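CurF (Lyngbya majuscula, PDB 2Q35) probably catalyses, through its crotonase-fold ECH2 domain, a decarboxylation step in polyketide chain beta-branching. Local coordinates at residues L69-T73 against H226-F230; K129-T133 against T229-I235; T125-K129 against M154-N160. The protein carries 1 engineered substitution. All blocks are in the same frame, centred on the assembly; numbering follows the deposited sequence.

Contact 1 of 3, residues L69-T73 against H226-F230; sequences LIRKT and HQVTF
Lys72 reaches across from the 66-73 helix to two flat groups at once, and its ammonium makes a different kind of interaction with each. The polar one is a hydrogen bond from Lys72 NZ to His226 NE2, 2.8 Å long. It arrives at the edge of the imidazole, only 9° out of the ring plane, with the two side chains coming from opposite directions. The other imidazole nitrogen, ND1, is hydrogen-bonded to the carbonyl of Thr133, so both ring nitrogens are held, which should fix the ring's rotation.

The same NZ makes a cation-pi contact, sitting over the centre of the Phe230 ring, 3.4 Å from the centroid. A CH-pi contact from Lys72 CE, 3.8 Å from that centroid, covers the same face. Two bends near the end of the lysine chain, chi3 84° and chi4 71°, fold NZ over the ring.

In this member of the crotonase family the short helix 66-73 stands at a right angle to the end of the long helix 197-230, the local axes 12.5 Å apart, and a bound glycerol lies about 3 Å from the His226 side chain.

Backbone and apolar contacts border the phenyl ring. Leu69 O meets Phe230 CZ in the ring plane at 3.5 Å, and Thr73 CG2 lies equally near CZ. Ile239 of helix 235-240 packs on Leu69, Thr73 and Phe230 alike.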
loop_
_atom_site.group_PDB
_atom_site.type_symbol
_atom_site.label_atom_id
_atom_site.label_comp_id
_atom_site.label_asym_id
_atom_site.label_seq_id
_atom_site.Cartn_x
_atom_site.Cartn_y
_atom_site.Cartn_z
ATOM N N LEU A 69 13.133 26.968 15.434
ATOM C CA LEU A 69 13.547 27.055 14.026
ATOM C C LEU A 69 14.303 28.338 13.715
ATOM O O LEU A 69 15.289 28.308 12.962
ATOM C CB LEU A 69 12.351 26.899 13.078
ATOM C CG LEU A 69 11.632 25.551 13.122
ATOM C CD1 LEU A 69 10.488 25.575 12.143
ATOM C CD2 LEU A 69 12.597 24.411 12.790
ATOM N N ILE A 70 13.860 29.457 14.298
ATOM C CA ILE A 70 14.572 30.724 14.145
ATOM C C ILE A 70 15.980 30.622 14.751
ATOM O O ILE A 70 16.949 31.081 14.146
ATOM C CB ILE A 70 13.773 31.924 14.727
ATOM C CG1 ILE A 70 12.483 32.164 13.927
ATOM C CG2 ILE A 70 14.637 33.202 14.770
ATOM C CD1 ILE A 70 12.698 32.702 12.481
ATOM N N ARG A 71 16.087 30.003 15.929
ATOM C CA ARG A 71 17.397 29.758 16.554
ATOM C C ARG A 71 18.280 28.920 15.629
ATOM O O ARG A 71 19.459 29.212 15.447
ATOM C CB ARG A 71 17.231 29.067 17.914
ATOM C CG ARG A 71 16.690 29.986 19.012
ATOM C CD ARG A 71 16.034 29.180 20.121
ATOM N NE ARG A 71 17.013 28.596 21.035
ATOM C CZ ARG A 71 16.770 27.552 21.828
ATOM N NH1 ARG A 71 15.582 26.953 21.811
ATOM N NH2 ARG A 71 17.723 27.099 22.636
ATOM N N LYS A 72 17.689 27.898 15.016
ATOM C CA LYS A 72 18.408 27.054 14.074
ATOM C C LYS A 72 18.947 27.805 12.847
ATOM O O LYS A 72 20.015 27.448 12.349
ATOM C CB LYS A 72 17.553 25.854 13.645
ATOM C CG LYS A 72 18.383 24.665 13.140
ATOM C CD LYS A 72 17.601 23.351 13.169
ATOM C CE LYS A 72 16.731 23.166 11.931
ATOM N NZ LYS A 72 17.562 22.890 10.735
ATOM N N THR A 73 18.232 28.826 12.353
ATOM C CA THR A 73 18.706 29.585 11.180
ATOM C C THR A 73 20.018 30.304 11.480
ATOM O O THR A 73 20.814 30.579 10.574
ATOM C CB THR A 73 17.674 30.618 10.631
ATOM O OG1 THR A 73 17.440 31.650 11.596
ATOM C CG2 THR A 73 16.355 29.944 10.256
ATOM N N HIS A 226 18.073 18.197 4.195
ATOM C CA HIS A 226 17.530 19.245 5.042
ATOM C C HIS A 226 18.546 20.326 5.318
ATOM O O HIS A 226 18.236 21.509 5.259
ATOM C CB HIS A 226 16.990 18.668 6.346
ATOM C CG HIS A 226 16.561 19.709 7.328
ATOM N ND1 HIS A 226 15.284 20.230 7.349
ATOM C CD2 HIS A 226 17.232 20.305 8.344
ATOM C CE1 HIS A 226 15.196 21.127 8.317
ATOM N NE2 HIS A 226 16.362 21.191 8.934
ATOM N N GLN A 227 19.781 19.928 5.603
ATOM C CA GLN A 227 20.811 20.916 5.869
ATOM C C GLN A 227 21.036 21.869 4.691
ATOM O O GLN A 227 21.338 23.045 4.898
ATOM C CB GLN A 227 22.099 20.225 6.304
ATOM C CG GLN A 227 21.990 19.623 7.710
ATOM C CD GLN A 227 21.857 20.684 8.797
ATOM O OE1 GLN A 227 20.798 20.830 9.427
ATOM N NE2 GLN A 227 22.929 21.446 9.010
ATOM N N VAL A 228 20.885 21.376 3.461
ATOM C CA VAL A 228 21.058 22.234 2.292
ATOM C C VAL A 228 19.847 23.154 2.132
ATOM O O VAL A 228 19.998 24.363 1.952
ATOM C CB VAL A 228 21.260 21.410 1.005
ATOM C CG1 VAL A 228 21.267 22.306 -0.232
ATOM C CG2 VAL A 228 22.547 20.647 1.100
ATOM N N THR A 229 18.652 22.570 2.181
ATOM C CA THR A 229 17.448 23.357 1.866
ATOM C C THR A 229 17.026 24.319 2.976
ATOM O O THR A 229 16.377 25.349 2.696
ATOM C CB THR A 229 16.263 22.464 1.451
ATOM O OG1 THR A 229 15.859 21.651 2.558
ATOM C CG2 THR A 229 16.620 21.590 0.262
ATOM N N PHE A 230 17.364 23.980 4.219
ATOM C CA PHE A 230 17.070 24.851 5.373
ATOM C C PHE A 230 17.962 26.078 5.358
ATOM O O PHE A 230 17.533 27.190 5.720
ATOM C CB PHE A 230 17.223 24.092 6.694
ATOM C CG PHE A 230 16.863 24.904 7.911
ATOM C CD1 PHE A 230 15.551 24.943 8.375
ATOM C CD2 PHE A 230 17.834 25.606 8.599
ATOM C CE1 PHE A 230 15.217 25.697 9.503
ATOM C CE2 PHE A 230 17.524 26.364 9.727
ATOM C CZ PHE A 230 16.209 26.404 10.182
#

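Contact 2 of 3, residues K129-T133 against T229-I235; sequences KYGFT and TFNQPEI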
loop_
_atom_site.group_PDB
_atom_site.type_symbol
_atom_site.label_atom_id
_atom_site.label_comp_id
_atom_site.label_asym_id
_atom_site.label_seq_id
_atom_site.Cartn_x
_atom_site.Cartn_y
_atom_site.Cartn_z
ATOM N N LYS A 129 6.029 23.900 4.155
ATOM C CA LYS A 129 5.327 25.174 4.369
ATOM C C LYS A 129 6.328 26.263 4.719
ATOM O O LYS A 129 6.234 27.388 4.220
ATOM C CB LYS A 129 4.279 25.050 5.462
ATOM C CG LYS A 129 3.561 26.388 5.786
ATOM C CD LYS A 129 2.148 26.194 6.318
ATOM C CE LYS A 129 1.085 26.246 5.202
ATOM N NZ LYS A 129 -0.328 25.887 5.650
ATOM N N TYR A 130 7.299 25.926 5.567
ATOM C CA TYR A 130 8.402 26.841 5.872
ATOM C C TYR A 130 9.396 26.952 4.730
ATOM O O TYR A 130 10.189 27.880 4.705
ATOM C CB TYR A 130 9.183 26.375 7.093
ATOM C CG TYR A 130 8.369 26.234 8.352
ATOM C CD1 TYR A 130 7.717 27.333 8.906
ATOM C CD2 TYR A 130 8.265 25.004 8.995
ATOM C CE1 TYR A 130 6.981 27.211 10.068
ATOM C CE2 TYR A 130 7.531 24.863 10.174
ATOM C CZ TYR A 130 6.888 25.974 10.697
ATOM O OH TYR A 130 6.161 25.836 11.870
ATOM N N GLY A 131 9.383 25.973 3.827
ATOM C CA GLY A 131 10.164 26.060 2.595
ATOM C C GLY A 131 11.333 25.104 2.526
ATOM O O GLY A 131 12.136 25.206 1.594
ATOM N N PHE A 132 11.433 24.186 3.496
ATOM C CA PHE A 132 12.579 23.251 3.529
ATOM C C PHE A 132 12.101 21.805 3.616
ATOM O O PHE A 132 10.909 21.533 3.819
ATOM C CB PHE A 132 13.575 23.591 4.652
ATOM C CG PHE A 132 12.955 23.687 6.015
ATOM C CD1 PHE A 132 12.576 22.547 6.701
ATOM C CD2 PHE A 132 12.745 24.926 6.612
ATOM C CE1 PHE A 132 11.992 22.630 7.965
ATOM C CE2 PHE A 132 12.156 25.013 7.880
ATOM C CZ PHE A 132 11.790 23.877 8.547
ATOM N N THR A 133 13.020 20.874 3.385
ATOM C CA THR A 133 12.658 19.450 3.271
ATOM C C THR A 133 12.596 18.772 4.646
ATOM O O THR A 133 13.123 19.311 5.627
ATOM C CB THR A 133 13.657 18.710 2.363
ATOM O OG1 THR A 133 14.977 18.920 2.876
ATOM C CG2 THR A 133 13.608 19.276 0.934
ATOM N N THR A 229 18.652 22.570 2.181
ATOM C CA THR A 229 17.448 23.357 1.866
ATOM C C THR A 229 17.026 24.319 2.976
ATOM O O THR A 229 16.377 25.349 2.696
ATOM C CB THR A 229 16.263 22.464 1.451
ATOM O OG1 THR A 229 15.859 21.651 2.558
ATOM C CG2 THR A 229 16.620 21.590 0.262
ATOM N N PHE A 230 17.364 23.980 4.219
ATOM C CA PHE A 230 17.070 24.851 5.373
ATOM C C PHE A 230 17.962 26.078 5.358
ATOM O O PHE A 230 17.533 27.190 5.720
ATOM C CB PHE A 230 17.223 24.092 6.694
ATOM C CG PHE A 230 16.863 24.904 7.911
ATOM C CD1 PHE A 230 15.551 24.943 8.375
ATOM C CD2 PHE A 230 17.834 25.606 8.599
ATOM C CE1 PHE A 230 15.217 25.697 9.503
ATOM C CE2 PHE A 230 17.524 26.364 9.727
ATOM C CZ PHE A 230 16.209 26.404 10.182
ATOM N N ASN A 231 19.214 25.890 4.935
ATOM C CA ASN A 231 20.168 26.989 4.946
ATOM C C ASN A 231 20.223 27.715 3.606
ATOM O O ASN A 231 21.253 27.706 2.900
ATOM C CB ASN A 231 21.546 26.487 5.402
ATOM C CG ASN A 231 21.524 25.991 6.845
ATOM O OD1 ASN A 231 21.403 26.787 7.786
ATOM N ND2 ASN A 231 21.601 24.673 7.027
ATOM N N GLN A 232 19.091 28.310 3.253
ATOM C CA GLN A 232 18.963 29.142 2.072
ATOM C C GLN A 232 18.440 30.499 2.536
ATOM O O GLN A 232 17.686 30.569 3.522
ATOM C CB GLN A 232 18.013 28.512 1.049
ATOM C CG GLN A 232 18.509 27.177 0.444
ATOM C CD GLN A 232 19.896 27.274 -0.245
ATOM O OE1 GLN A 232 20.189 28.229 -0.986
ATOM N NE2 GLN A 232 20.736 26.253 -0.025
ATOM N N PRO A 233 18.849 31.575 1.844
ATOM C CA PRO A 233 18.587 32.958 2.251
ATOM C C PRO A 233 17.161 33.258 2.722
ATOM O O PRO A 233 16.989 33.905 3.761
ATOM C CB PRO A 233 18.929 33.760 0.988
ATOM C CG PRO A 233 20.029 32.957 0.341
ATOM C CD PRO A 233 19.682 31.509 0.619
ATOM N N GLU A 234 16.165 32.756 1.990
ATOM C CA GLU A 234 14.758 33.162 2.175
ATOM C C GLU A 234 14.034 32.440 3.306
ATOM O O GLU A 234 12.898 32.795 3.664
ATOM C CB GLU A 234 13.992 32.918 0.872
ATOM C CG GLU A 234 13.776 31.420 0.599
ATOM C CD GLU A 234 13.680 31.063 -0.869
ATOM O OE1 GLU A 234 12.760 31.563 -1.561
ATOM O OE2 GLU A 234 14.521 30.252 -1.321
ATOM N N ILE A 235 14.662 31.413 3.865
ATOM C CA ILE A 235 13.988 30.573 4.856
ATOM C C ILE A 235 13.655 31.316 6.160
ATOM O O ILE A 235 12.557 31.156 6.689
ATOM C CB ILE A 235 14.780 29.256 5.138
ATOM C CG1 ILE A 235 14.867 28.406 3.863
ATOM C CG2 ILE A 235 14.158 28.463 6.309
ATOM C CD1 ILE A 235 13.488 28.017 3.246
#
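Phe132 and Phe230 bring the two backbones together most closely, their CA atoms 5.1 Å apart, while Gly131 faces Ile235 with a CA separation of 6.3 Å. Both segments leave a helix here. Gly131 breaks from helix 127-130 with a positive phi of 110°, where a CB would press on the carbonyl oxygen before it and collide with Ile235 CD1, so glycine suits the site twice over. On the other side the chain passes through an inverse gamma turn centred on Asn231 and a type I turn from Gln232 to Ile235, which swings Ile235 back against the glycine.

The aromatic pair is T-shaped. Phe230 turns its edge to a face of Phe132, the planes at 64°, with Phe230 CD1 3.3 Å from Phe132 CD2 and displaced toward the rim of the ring it covers. Phe132 CG sits between its own backbone N and carbonyl carbon (chi1 54°), so that the two side chains run side by side, pointing the same way, while their rings are tilted edge to face. Ile235 CG2 touches the Phe132 edge, 3.8 Å from CD2, and Ile235 CD1 packs 3.5 Å from Gly131 O. An alanine in place of Phe132 would probably leave the Phe230 edge without its aromatic face and open a gap beside Ile235.

Beyond the rings, Thr133 OG1 and Thr229 OG1 approach to 2.9 Å, their side chains crossing at about a right angle. Ser199 of the second subunit hydrogen-bonds Gly131 O through OG and packs on Thr229. Within the crotonase-family fold, the turn after the long helix 197-230 closes over the end of helix 127-130, next to the second subunit.

Contact 3 of 3, residues T125-K129 against M154-N160; sequences TNFMK and MIYTGEN
Thr125 lays its hydroxyl against the last turn of helix 148-157, OG1 coming within 3.0 Å of Met154 O, in a part of the crotonase fold where the short helix 127-130 follows strand 122-124 and meets the C-terminal end of that longer helix. The threonine hydroxyl also lies beside Met154 CB and Ile155 CG1, and Leu106 and Leu107 of helix 104-110 pack on Thr125.

Gly158 is the first residue beyond the longer helix, with a positive phi of 68°, and the two segments come within 4.0 Å between its CA and that of Asn126. A CB here would run into Lys129 N, and the positive phi also favours glycine. Instead, paired CA-H...O contacts link the backbones: Gly158 CA to Thr125 O at 3.2 Å, and Asn126 CA to Gly158 O.

Met128 and Lys129 pass the helix end in different directions. Bent at chi2 and chi3, Met128 brings CG end-on to the carbonyl oxygen of Ile155, 3.2 Å from O, and Leu203 of the second subunit packs on both residues. Lys129 sends CG anti to its backbone N (chi1 177°), and its chain runs past Gly158 O, with CB nearest at 3.7 Å, toward Glu159 and Asn160. Thr157 OG1, which bonds to Glu153 O, also accepts from Glu159 N in an ST turn.

Ordered waters complete the seam. One joins Thr125 O, Met128 N and Ile155 O; another accepts from Thr125 N and lies within hydrogen-bonding distance of Met154 O and Glu159 O. Near the Lys129 ammonium a third accepts from NZ at 3.1 Å and donates both to Gly158 O and, at 2.8 Å, to Asn160 OD1.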
loop_
_atom_site.group_PDB
_atom_site.type_symbol
_atom_site.label_atom_id
_atom_site.label_comp_id
_atom_site.label_asym_id
_atom_site.label_seq_id
_atom_site.Cartn_x
_atom_site.Cartn_y
_atom_site.Cartn_z
ATOM N N THR A 125 2.606 17.643 7.849
ATOM C CA THR A 125 4.075 17.536 7.766
ATOM C C THR A 125 4.418 18.894 7.165
ATOM O O THR A 125 4.398 19.061 5.937
ATOM C CB THR A 125 4.541 16.409 6.812
ATOM O OG1 THR A 125 3.828 16.472 5.572
ATOM C CG2 THR A 125 4.340 15.012 7.409
ATOM N N ASN A 126 4.652 19.876 8.037
ATOM C CA ASN A 126 4.693 21.295 7.649
ATOM C C ASN A 126 6.071 21.819 7.217
ATOM O O ASN A 126 6.236 22.997 6.934
ATOM C CB ASN A 126 4.112 22.186 8.754
ATOM C CG ASN A 126 4.773 21.958 10.076
ATOM O OD1 ASN A 126 5.801 21.272 10.161
ATOM N ND2 ASN A 126 4.202 22.537 11.140
ATOM N N PHE A 127 7.057 20.929 7.135
ATOM C CA PHE A 127 8.386 21.348 6.732
ATOM C C PHE A 127 8.366 22.222 5.479
ATOM O O PHE A 127 8.924 23.318 5.468
ATOM C CB PHE A 127 9.261 20.112 6.519
ATOM C CG PHE A 127 9.113 19.072 7.599
ATOM C CD1 PHE A 127 9.776 19.220 8.825
ATOM C CD2 PHE A 127 8.322 17.944 7.395
ATOM C CE1 PHE A 127 9.662 18.246 9.830
ATOM C CE2 PHE A 127 8.200 16.979 8.391
ATOM C CZ PHE A 127 8.878 17.142 9.620
ATOM N N MET A 128 7.699 21.757 4.427
ATOM C CA MET A 128 7.732 22.486 3.158
ATOM C C MET A 128 6.917 23.782 3.175
ATOM O O MET A 128 7.096 24.645 2.302
ATOM C CB MET A 128 7.322 21.585 1.990
ATOM C CG MET A 128 8.364 20.480 1.675
ATOM S SD MET A 128 9.803 21.141 0.813
ATOM C CE MET A 128 9.199 21.175 -0.869
ATOM N N LYS A 129 6.029 23.900 4.155
ATOM C CA LYS A 129 5.327 25.174 4.369
ATOM C C LYS A 129 6.328 26.263 4.719
ATOM O O LYS A 129 6.234 27.388 4.220
ATOM C CB LYS A 129 4.279 25.050 5.462
ATOM C CG LYS A 129 3.561 26.388 5.786
ATOM C CD LYS A 129 2.148 26.194 6.318
ATOM C CE LYS A 129 1.085 26.246 5.202
ATOM N NZ LYS A 129 -0.328 25.887 5.650
ATOM N N MET A 154 0.888 15.461 1.307
ATOM C CA MET A 154 1.134 16.119 2.587
ATOM C C MET A 154 2.566 16.662 2.667
ATOM O O MET A 154 2.784 17.766 3.133
ATOM C CB MET A 154 0.873 15.175 3.766
ATOM C CG MET A 154 -0.586 14.770 3.902
ATOM S SD MET A 154 -0.859 13.753 5.349
ATOM C CE MET A 154 -0.665 14.953 6.640
ATOM N N ILE A 155 3.525 15.895 2.164
ATOM C CA ILE A 155 4.939 16.319 2.246
ATOM C C ILE A 155 5.205 17.492 1.288
ATOM O O ILE A 155 5.784 18.509 1.675
ATOM C CB ILE A 155 5.893 15.133 1.965
ATOM C CG1 ILE A 155 5.727 14.070 3.055
ATOM C CG2 ILE A 155 7.354 15.586 1.937
ATOM C CD1 ILE A 155 6.500 12.774 2.791
ATOM N N TYR A 156 4.759 17.387 0.037
ATOM C CA TYR A 156 4.988 18.494 -0.899
ATOM C C TYR A 156 4.316 19.803 -0.530
ATOM O O TYR A 156 4.914 20.870 -0.730
ATOM C CB TYR A 156 4.545 18.131 -2.311
ATOM C CG TYR A 156 5.565 17.447 -3.190
ATOM C CD1 TYR A 156 6.487 18.198 -3.930
ATOM C CD2 TYR A 156 5.567 16.063 -3.337
ATOM C CE1 TYR A 156 7.427 17.572 -4.797
ATOM C CE2 TYR A 156 6.480 15.430 -4.200
ATOM C CZ TYR A 156 7.402 16.193 -4.925
ATOM O OH TYR A 156 8.303 15.611 -5.782
ATOM N N THR A 157 3.064 19.747 -0.067
ATOM C CA THR A 157 2.319 20.985 0.200
ATOM C C THR A 157 2.588 21.604 1.581
ATOM O O THR A 157 2.436 22.818 1.751
ATOM C CB THR A 157 0.792 20.826 0.062
ATOM O OG1 THR A 157 0.287 20.023 1.132
ATOM C CG2 THR A 157 0.387 20.253 -1.302
ATOM N N GLY A 158 2.899 20.764 2.557
ATOM C CA GLY A 158 3.090 21.185 3.945
ATOM C C GLY A 158 1.818 21.676 4.643
ATOM O O GLY A 158 1.899 22.199 5.754
ATOM N N GLU A 159 0.663 21.494 4.006
ATOM C CA GLU A 159 -0.612 22.044 4.487
ATOM C C GLU A 159 -1.192 21.310 5.688
ATOM O O GLU A 159 -0.823 20.165 5.975
ATOM C CB GLU A 159 -1.687 22.040 3.366
ATOM C CG GLU A 159 -1.580 23.151 2.377
ATOM C CD GLU A 159 -2.878 23.402 1.602
ATOM O OE1 GLU A 159 -3.818 22.573 1.678
ATOM O OE2 GLU A 159 -2.948 24.441 0.918
ATOM N N ASN A 160 -2.157 21.976 6.341
ATOM C CA ASN A 160 -2.901 21.393 7.454
ATOM C C ASN A 160 -4.117 20.650 6.926
ATOM O O ASN A 160 -4.894 21.203 6.156
ATOM C CB ASN A 160 -3.385 22.497 8.419
ATOM C CG ASN A 160 -2.241 23.200 9.123
ATOM O OD1 ASN A 160 -1.169 22.633 9.304
ATOM N ND2 ASN A 160 -2.464 24.438 9.518
HETATM O O HOH W 1 1.221 18.281 5.470
HETATM O O HOH W 2 6.745 19.066 4.246
HETATM O O HOH W 3 1.368 23.783 10.434
HETATM O O HOH W 4 0.848 23.832 7.712
#

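Contacts 1 and 2 are neighbours, their centres 7 Å apart, and share Thr229 and Phe230 at the end of helix 197-230. The hydrogen bond between His226 ND1 and Thr133 O, 2.9 Å long, ties them, as does His226 CE1 packing against Phe132 CD1. Contact 3 is nested in the loop closed by contact 1, with nearest atoms about 6 Å and centres 16 Å apart. It joins contact 2 through helix 127-130 and the shared Lys129; Phe127 CB rests 3.5 Å from Phe132 O. Bound glycerol, probably from the crystallisation liquor though such molecules often mark pockets, lies about 3 Å from the side chain of His226, 4 Å from that of Phe132 and 6 Å from that of Asn126.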